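Local coordinates for uncharacterized protein (Staphylococcus aureus subsp. aureus Mu50, PDB 4QPV) that is of unknown function but belongs to the DUF1672 family and adopts an unusual fold built on a kinked-helix-beta-beta-beta repeat, at residues A[30-35]-A[272-277]; A[25-30]-A[267-272]. All coordinates share one frame; numbering follows the deposited sequence.

Interaction 1: residues A[30-35]-A[272-277]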
ATOM      1  N   GLN A  30     -10.441 -10.600  -9.274  1.00 28.43           N
ATOM      2  CA  GLN A  30     -11.625 -10.784 -10.134  1.00 29.03           C
ATOM      3  C   GLN A  30     -12.864 -10.222  -9.405  1.00 32.16           C
ATOM      4  O   GLN A  30     -13.028 -10.435  -8.207  1.00 31.23           O
ATOM      5  CB  GLN A  30     -11.815 -12.263 -10.572  1.00 30.44           C
ATOM      6  CG  GLN A  30     -11.994 -13.272  -9.440  1.00 33.42           C
ATOM      7  CD  GLN A  30     -10.683 -13.870  -8.955  1.00 43.14           C
ATOM      8  OE1 GLN A  30      -9.824 -13.194  -8.384  1.00 31.75           O
ATOM      9  NE2 GLN A  30     -10.532 -15.175  -9.119  1.00 35.45           N
ATOM     10  N   GLY A  31     -13.629  -9.398 -10.103  1.00 29.67           N
ATOM     11  CA  GLY A  31     -14.809  -8.772  -9.516  1.00 30.16           C
ATOM     12  C   GLY A  31     -14.547  -7.473  -8.772  1.00 30.63           C
ATOM     13  O   GLY A  31     -15.497  -6.833  -8.330  1.00 28.57           O
ATOM     14  N   PHE A  32     -13.264  -7.049  -8.636  1.00 27.42           N
ATOM     15  CA  PHE A  32     -12.939  -5.792  -7.950  1.00 25.41           C
ATOM     16  C   PHE A  32     -13.623  -4.627  -8.629  1.00 29.12           C
ATOM     17  O   PHE A  32     -13.478  -4.427  -9.847  1.00 28.76           O
ATOM     18  CB  PHE A  32     -11.420  -5.547  -7.873  1.00 25.88           C
ATOM     19  CG  PHE A  32     -11.040  -4.184  -7.316  1.00 26.34           C
ATOM     20  CD1 PHE A  32     -11.356  -3.836  -6.009  1.00 28.29           C
ATOM     21  CD2 PHE A  32     -10.369  -3.254  -8.105  1.00 26.84           C
ATOM     22  CE1 PHE A  32     -10.980  -2.590  -5.485  1.00 29.57           C
ATOM     23  CE2 PHE A  32      -9.996  -2.016  -7.590  1.00 28.88           C
ATOM     24  CZ  PHE A  32     -10.316  -1.679  -6.284  1.00 27.76           C
ATOM     25  N   GLN A  33     -14.421  -3.883  -7.863  1.00 26.31           N
ATOM     26  CA  GLN A  33     -15.144  -2.741  -8.423  1.00 25.36           C
ATOM     27  C   GLN A  33     -15.474  -1.692  -7.372  1.00 29.28           C
ATOM     28  O   GLN A  33     -16.443  -1.872  -6.636  1.00 28.75           O
ATOM     29  CB  GLN A  33     -16.464  -3.199  -9.111  1.00 28.13           C
ATOM     30  CG  GLN A  33     -17.251  -2.086  -9.843  1.00 31.00           C
ATOM     31  CD  GLN A  33     -16.370  -1.314 -10.807  1.00 37.04           C
ATOM     32  OE1 GLN A  33     -15.959  -0.176 -10.550  1.00 32.32           O
ATOM     33  NE2 GLN A  33     -15.978  -1.956 -11.879  1.00 28.25           N
ATOM     34  N   PRO A  34     -14.761  -0.546  -7.346  1.00 26.87           N
ATOM     35  CA  PRO A  34     -15.174   0.553  -6.456  1.00 28.71           C
ATOM     36  C   PRO A  34     -16.585   1.065  -6.812  1.00 32.79           C
ATOM     37  O   PRO A  34     -17.045   0.865  -7.949  1.00 31.80           O
ATOM     38  CB  PRO A  34     -14.101   1.631  -6.719  1.00 29.63           C
ATOM     39  CG  PRO A  34     -12.903   0.861  -7.222  1.00 31.59           C
ATOM     40  CD  PRO A  34     -13.554  -0.166  -8.115  1.00 28.20           C
ATOM     41  N   PRO A  35     -17.323   1.708  -5.865  1.00 32.06           N
ATOM     42  CA  PRO A  35     -18.658   2.243  -6.216  1.00 32.84           C
ATOM     43  C   PRO A  35     -18.576   3.082  -7.504  1.00 34.74           C
ATOM     44  O   PRO A  35     -17.712   3.960  -7.596  1.00 34.01           O
ATOM     45  CB  PRO A  35     -19.023   3.082  -4.990  1.00 35.53           C
ATOM     46  CG  PRO A  35     -18.259   2.472  -3.862  1.00 39.17           C
ATOM     47  CD  PRO A  35     -16.955   2.046  -4.471  1.00 33.85           C
ATOM     48  N   LYS A 272     -15.505  -7.849  -4.438  1.00 26.68           N
ATOM     49  CA  LYS A 272     -15.825  -6.526  -4.976  0.50 26.42           C
ATOM     50  C   LYS A 272     -15.071  -5.438  -4.213  1.00 29.30           C
ATOM     51  O   LYS A 272     -14.627  -4.461  -4.821  1.00 29.03           O
ATOM     52  CB  LYS A 272     -17.349  -6.286  -4.906  0.50 28.91           C
ATOM     53  CG  LYS A 272     -17.840  -5.062  -5.667  0.50 32.61           C
ATOM     54  CD  LYS A 272     -19.332  -4.820  -5.420  0.50 36.49           C
ATOM     55  CE  LYS A 272     -19.905  -3.810  -6.384  0.50 48.78           C
ATOM     56  NZ  LYS A 272     -21.348  -3.536  -6.117  0.50 55.73           N
ATOM     57  N   ARG A 273     -14.942  -5.604  -2.891  1.00 27.07           N
ATOM     58  CA  ARG A 273     -14.309  -4.650  -1.982  1.00 26.07           C
ATOM     59  C   ARG A 273     -13.315  -5.374  -1.073  1.00 29.48           C
ATOM     60  O   ARG A 273     -13.627  -5.599   0.092  1.00 28.43           O
ATOM     61  CB  ARG A 273     -15.397  -3.953  -1.125  1.00 26.93           C
ATOM     62  CG  ARG A 273     -16.507  -3.275  -1.920  1.00 29.67           C
ATOM     63  CD  ARG A 273     -16.036  -1.958  -2.528  1.00 34.17           C
ATOM     64  NE  ARG A 273     -16.827  -1.671  -3.719  1.00 33.81           N
ATOM     65  CZ  ARG A 273     -18.057  -1.171  -3.698  1.00 39.19           C
ATOM     66  NH1 ARG A 273     -18.618  -0.813  -2.546  1.00 31.51           N
ATOM     67  NH2 ARG A 273     -18.715  -0.975  -4.831  1.00 35.49           N
ATOM     68  N   PRO A 274     -12.096  -5.700  -1.587  1.00 26.73           N
ATOM     69  CA  PRO A 274     -11.124  -6.487  -0.795  1.00 25.12           C
ATOM     70  C   PRO A 274     -10.389  -5.669   0.260  1.00 31.41           C
ATOM     71  O   PRO A 274      -9.157  -5.577   0.249  1.00 32.95           O
ATOM     72  CB  PRO A 274     -10.164  -7.014  -1.872  1.00 25.43           C
ATOM     73  CG  PRO A 274     -10.157  -5.939  -2.905  1.00 29.17           C
ATOM     74  CD  PRO A 274     -11.598  -5.462  -2.963  1.00 26.73           C
ATOM     75  N   ASN A 275     -11.152  -5.111   1.195  1.00 28.18           N
ATOM     76  CA  ASN A 275     -10.651  -4.234   2.249  1.00 27.58           C
ATOM     77  C   ASN A 275     -10.360  -5.032   3.534  1.00 29.25           C
ATOM     78  O   ASN A 275     -11.274  -5.364   4.297  1.00 29.87           O
ATOM     79  CB  ASN A 275     -11.683  -3.105   2.512  1.00 27.94           C
ATOM     80  CG  ASN A 275     -11.206  -2.034   3.458  1.00 41.07           C
ATOM     81  OD1 ASN A 275     -10.199  -2.185   4.155  1.00 33.53           O
ATOM     82  ND2 ASN A 275     -11.913  -0.912   3.484  1.00 38.42           N
ATOM     83  N   TYR A 276      -9.072  -5.288   3.794  1.00 25.82           N
ATOM     84  CA  TYR A 276      -8.659  -6.041   4.986  1.00 25.41           C
ATOM     85  C   TYR A 276      -9.085  -5.349   6.291  1.00 31.38           C
ATOM     86  O   TYR A 276      -9.405  -6.033   7.259  1.00 31.46           O
ATOM     87  CB  TYR A 276      -7.135  -6.248   4.978  1.00 25.43           C
ATOM     88  CG  TYR A 276      -6.672  -7.304   5.956  1.00 25.26           C
ATOM     89  CD1 TYR A 276      -6.603  -8.644   5.583  1.00 26.48           C
ATOM     90  CD2 TYR A 276      -6.268  -6.961   7.246  1.00 25.37           C
ATOM     91  CE1 TYR A 276      -6.186  -9.627   6.488  1.00 25.56           C
ATOM     92  CE2 TYR A 276      -5.837  -7.931   8.152  1.00 25.18           C
ATOM     93  CZ  TYR A 276      -5.809  -9.261   7.770  1.00 27.72           C
ATOM     94  OH  TYR A 276      -5.395 -10.211   8.661  1.00 29.65           O
ATOM     95  N   SER A 277      -9.079  -3.996   6.329  1.00 30.73           N
ATOM     96  CA  SER A 277      -9.410  -3.251   7.556  1.00 31.70           C
ATOM     97  C   SER A 277     -10.849  -3.486   8.036  1.00 35.28           C
ATOM     98  O   SER A 277     -11.125  -3.218   9.212  1.00 36.90           O
ATOM     99  CB  SER A 277      -9.163  -1.759   7.367  1.00 36.95           C
ATOM    100  OG  SER A 277     -10.188  -1.166   6.587  1.00 52.51           O
TER
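One face of the Arg-273 guanidinium is covered by Pro-35, whose CD lies 3.4 Å above the guanidinium plane and over its centre. In its own plane the same group grips the carbonyl oxygen of Gln-33 side-on. Arg-273 NE is 2.9 Å from Gln-33 O, and Arg-273 NH2 is 3.0 Å from Gln-33 O. The NH2 donor lies in the carbonyl plane, while NE is tilted 33° from it. A bend at chi2 (-76°) folds the arginine chain back, although its CB sets off away from the 30-35 segment. The backbones join through Gln-33 N, which donates an almost straight bond to Lys-272 O (3.1 Å, 175°). Beside this bond, Phe-32 turns the edge of its ring to Pro-274, with Phe-32 CD1 3.5 Å from Pro-274 CD. Phe-82 meets the phenyl ring from the three-stranded sheet. Pro-274 is the centre of an inverse gamma turn. Its carbonyl oxygen is hydrogen-bonded to Tyr-157 OH and Gln-166 NE2. The contact thus ties two irregular loops at the surface. Two N-H groups on one oxygen, with Pro-35 against a face, restrict how the guanidinium can turn, and its positive charge would probably polarise the Gln-33 carbonyl.

Interaction 2: residues A[25-30]-A[267-272]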
ATOM      1  N   SER A  25      -6.200 -16.901  -0.861  1.00 34.32           N
ATOM      2  CA  SER A  25      -5.134 -17.571  -1.627  1.00 35.01           C
ATOM      3  C   SER A  25      -5.478 -17.709  -3.127  1.00 40.44           C
ATOM      4  O   SER A  25      -4.579 -17.864  -3.950  1.00 43.14           O
ATOM      5  CB  SER A  25      -4.862 -18.951  -1.032  1.00 37.64           C
ATOM      6  OG  SER A  25      -6.015 -19.762  -1.165  1.00 45.51           O
ATOM      7  N   LYS A  26      -6.756 -17.655  -3.480  1.00 35.41           N
ATOM      8  CA  LYS A  26      -7.184 -17.798  -4.858  1.00 36.42           C
ATOM      9  C   LYS A  26      -7.681 -16.460  -5.457  1.00 39.22           C
ATOM     10  O   LYS A  26      -7.988 -16.393  -6.653  1.00 42.34           O
ATOM     11  CB  LYS A  26      -8.263 -18.891  -4.949  1.00 40.29           C
ATOM     12  CG  LYS A  26      -7.694 -20.276  -4.626  1.00 50.27           C
ATOM     13  CD  LYS A  26      -8.743 -21.316  -4.310  1.00 62.40           C
ATOM     14  CE  LYS A  26      -8.088 -22.561  -3.746  1.00 73.07           C
ATOM     15  NZ  LYS A  26      -9.087 -23.570  -3.308  1.00 85.44           N
ATOM     16  N   TYR A  27      -7.774 -15.410  -4.638  1.00 29.54           N
ATOM     17  CA  TYR A  27      -8.257 -14.134  -5.142  1.00 27.35           C
ATOM     18  C   TYR A  27      -7.134 -13.349  -5.860  1.00 28.16           C
ATOM     19  O   TYR A  27      -6.091 -13.074  -5.269  1.00 27.21           O
ATOM     20  CB  TYR A  27      -8.844 -13.323  -3.997  1.00 26.64           C
ATOM     21  CG  TYR A  27      -9.327 -11.950  -4.417  1.00 25.50           C
ATOM     22  CD1 TYR A  27     -10.462 -11.802  -5.210  1.00 26.33           C
ATOM     23  CD2 TYR A  27      -8.689 -10.796  -3.962  1.00 23.92           C
ATOM     24  CE1 TYR A  27     -10.928 -10.543  -5.577  1.00 24.32           C
ATOM     25  CE2 TYR A  27      -9.165  -9.528  -4.296  1.00 23.81           C
ATOM     26  CZ  TYR A  27     -10.298  -9.408  -5.082  1.00 26.66           C
ATOM     27  OH  TYR A  27     -10.789  -8.171  -5.404  1.00 26.30           O
ATOM     28  N   VAL A  28      -7.362 -13.012  -7.137  1.00 25.06           N
ATOM     29  CA  VAL A  28      -6.402 -12.259  -7.947  1.00 24.70           C
ATOM     30  C   VAL A  28      -7.025 -10.914  -8.423  1.00 29.21           C
ATOM     31  O   VAL A  28      -6.496 -10.280  -9.334  1.00 29.59           O
ATOM     32  CB  VAL A  28      -5.804 -13.101  -9.125  1.00 27.99           C
ATOM     33  CG1 VAL A  28      -4.976 -14.279  -8.591  1.00 27.75           C
ATOM     34  CG2 VAL A  28      -6.880 -13.572 -10.120  1.00 28.62           C
ATOM     35  N   GLY A  29      -8.105 -10.476  -7.771  1.00 26.01           N
ATOM     36  CA  GLY A  29      -8.762  -9.216  -8.119  1.00 25.70           C
ATOM     37  C   GLY A  29      -9.990  -9.350  -8.999  1.00 31.60           C
ATOM     38  O   GLY A  29     -10.553  -8.333  -9.429  1.00 30.64           O
ATOM     39  N   GLN A  30     -10.441 -10.600  -9.274  1.00 28.43           N
ATOM     40  CA  GLN A  30     -11.625 -10.784 -10.134  1.00 29.03           C
ATOM     41  C   GLN A  30     -12.864 -10.222  -9.405  1.00 32.16           C
ATOM     42  O   GLN A  30     -13.028 -10.435  -8.207  1.00 31.23           O
ATOM     43  CB  GLN A  30     -11.815 -12.263 -10.572  1.00 30.44           C
ATOM     44  CG  GLN A  30     -11.994 -13.272  -9.440  1.00 33.42           C
ATOM     45  CD  GLN A  30     -10.683 -13.870  -8.955  1.00 43.14           C
ATOM     46  OE1 GLN A  30      -9.824 -13.194  -8.384  1.00 31.75           O
ATOM     47  NE2 GLN A  30     -10.532 -15.175  -9.119  1.00 35.45           N
ATOM     48  N   LYS A 267      -9.832 -17.051   6.238  1.00 25.72           N
ATOM     49  CA  LYS A 267      -9.255 -17.273   4.910  1.00 26.22           C
ATOM     50  C   LYS A 267      -9.932 -16.516   3.775  1.00 30.92           C
ATOM     51  O   LYS A 267      -9.484 -16.632   2.633  1.00 30.12           O
ATOM     52  CB  LYS A 267      -9.284 -18.790   4.585  1.00 30.62           C
ATOM     53  CG  LYS A 267     -10.677 -19.384   4.390  1.00 40.36           C
ATOM     54  CD  LYS A 267     -10.625 -20.845   3.920  1.00 49.74           C
ATOM     55  CE  LYS A 267     -10.246 -21.832   5.002  1.00 63.51           C
ATOM     56  NZ  LYS A 267     -10.278 -23.233   4.498  1.00 72.28           N
ATOM     57  N   TYR A 268     -11.013 -15.770   4.060  1.00 28.52           N
ATOM     58  CA  TYR A 268     -11.817 -15.172   2.994  1.00 28.79           C
ATOM     59  C   TYR A 268     -11.545 -13.708   2.725  1.00 31.97           C
ATOM     60  O   TYR A 268     -11.022 -12.997   3.572  1.00 31.72           O
ATOM     61  CB  TYR A 268     -13.305 -15.349   3.296  1.00 31.92           C
ATOM     62  CG  TYR A 268     -13.703 -16.803   3.411  1.00 36.85           C
ATOM     63  CD1 TYR A 268     -13.853 -17.597   2.275  1.00 40.28           C
ATOM     64  CD2 TYR A 268     -13.892 -17.397   4.654  1.00 38.65           C
ATOM     65  CE1 TYR A 268     -14.192 -18.947   2.376  1.00 42.87           C
ATOM     66  CE2 TYR A 268     -14.246 -18.741   4.766  1.00 41.31           C
ATOM     67  CZ  TYR A 268     -14.392 -19.514   3.624  1.00 52.37           C
ATOM     68  OH  TYR A 268     -14.741 -20.840   3.728  1.00 58.56           O
ATOM     69  N   ILE A 269     -11.930 -13.265   1.529  1.00 28.31           N
ATOM     70  CA  ILE A 269     -11.779 -11.878   1.104  1.00 27.38           C
ATOM     71  C   ILE A 269     -12.993 -11.493   0.273  1.00 32.05           C
ATOM     72  O   ILE A 269     -13.462 -12.281  -0.554  1.00 32.54           O
ATOM     73  CB  ILE A 269     -10.425 -11.603   0.368  1.00 29.54           C
ATOM     74  CG1 ILE A 269     -10.159 -10.069   0.164  1.00 28.62           C
ATOM     75  CG2 ILE A 269     -10.302 -12.368  -0.954  1.00 30.13           C
ATOM     76  CD1 ILE A 269      -9.875  -9.243   1.477  1.00 34.98           C
ATOM     77  N   ASN A 270     -13.510 -10.285   0.508  1.00 28.23           N
ATOM     78  CA  ASN A 270     -14.633  -9.756  -0.267  1.00 28.12           C
ATOM     79  C   ASN A 270     -14.108  -9.424  -1.675  1.00 28.05           C
ATOM     80  O   ASN A 270     -13.188  -8.623  -1.797  1.00 26.33           O
ATOM     81  CB  ASN A 270     -15.190  -8.523   0.441  1.00 30.00           C
ATOM     82  CG  ASN A 270     -16.451  -8.000  -0.180  1.00 44.04           C
ATOM     83  OD1 ASN A 270     -16.451  -7.436  -1.269  1.00 34.02           O
ATOM     84  ND2 ASN A 270     -17.545  -8.165   0.518  1.00 41.25           N
ATOM     85  N   THR A 271     -14.668 -10.033  -2.721  1.00 24.82           N
ATOM     86  CA  THR A 271     -14.137  -9.865  -4.087  1.00 24.84           C
ATOM     87  C   THR A 271     -14.338  -8.460  -4.676  1.00 28.99           C
ATOM     88  O   THR A 271     -13.438  -7.962  -5.352  1.00 28.00           O
ATOM     89  CB  THR A 271     -14.698 -10.930  -5.048  1.00 31.20           C
ATOM     90  OG1 THR A 271     -16.121 -10.847  -5.077  1.00 30.62           O
ATOM     91  CG2 THR A 271     -14.260 -12.355  -4.665  1.00 29.78           C
ATOM     92  N   LYS A 272     -15.505  -7.849  -4.438  1.00 26.68           N
ATOM     93  CA  LYS A 272     -15.825  -6.526  -4.976  0.50 26.42           C
ATOM     94  C   LYS A 272     -15.071  -5.438  -4.213  1.00 29.30           C
ATOM     95  O   LYS A 272     -14.627  -4.461  -4.821  1.00 29.03           O
ATOM     96  CB  LYS A 272     -17.349  -6.286  -4.906  0.50 28.91           C
ATOM     97  CG  LYS A 272     -17.840  -5.062  -5.667  0.50 32.61           C
ATOM     98  CD  LYS A 272     -19.332  -4.820  -5.420  0.50 36.49           C
ATOM     99  CE  LYS A 272     -19.905  -3.810  -6.384  0.50 48.78           C
ATOM    100  NZ  LYS A 272     -21.348  -3.536  -6.117  0.50 55.73           N
TER
HETATM  101  O   HOH W   1      -7.205 -17.999   1.854  1.00 35.94           O
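Tyr-27 reaches from its loop across the end of strand 268-270, which pairs with strand 21-23 in a two-stranded antiparallel sheet. The side chain starts against Ile-269, with Tyr-27 CB 3.5 Å from Ile-269 CG2. The same methyl meets CG and CD2 of the ring. CG is anti to the backbone N (chi1 178°), which carries the ring on along the strand. CD1 then faces the methyl of Thr-271, with Tyr-27 CD1 3.9 Å from Thr-271 CG2. Tyr-27 CE1 lies 3.6 Å from Thr-271 CA. At the tip, Tyr-27 OH donates a hydrogen bond to Thr-271 O (2.7 Å), tilted 20° from the carbonyl plane. Gly-29 folds back over the ring, its N 3.4 Å above the plane and over the centre. That turn is held by Val-28 N, which donates to Gln-30 OE1. Helix 159-165 also packs on Tyr-27, through Ala-161 and Thr-165. The phenol is therefore buried with its donor satisfied. Thr-271 OG1 turns elsewhere, to Pro-19 O. Just before the strand, a water joins the two backbones: it accepts from Ser-25 N and donates to Lys-267 O at 2.8 Å.

From the N terminus, strand 21-23 leads into residues 25-30 and then 30-35, before helix 38-46. Some 237 residues later the chain returns through strand 268-270 and runs on toward strand 282-285. Interaction 2 closes this long loop on residues 267-272, and interaction 1 closes it again on 272-277. The segments alternate along the chain, so the two closures cross rather than nest. They share Gln-30 and Lys-272, and their centres are about 8 Å apart. They touch where Pro-274 CG packs 3.4 Å from Tyr-27 OH. Together they tie the small two-stranded sheet and helix 159-165 to the sheet containing strand 67-75.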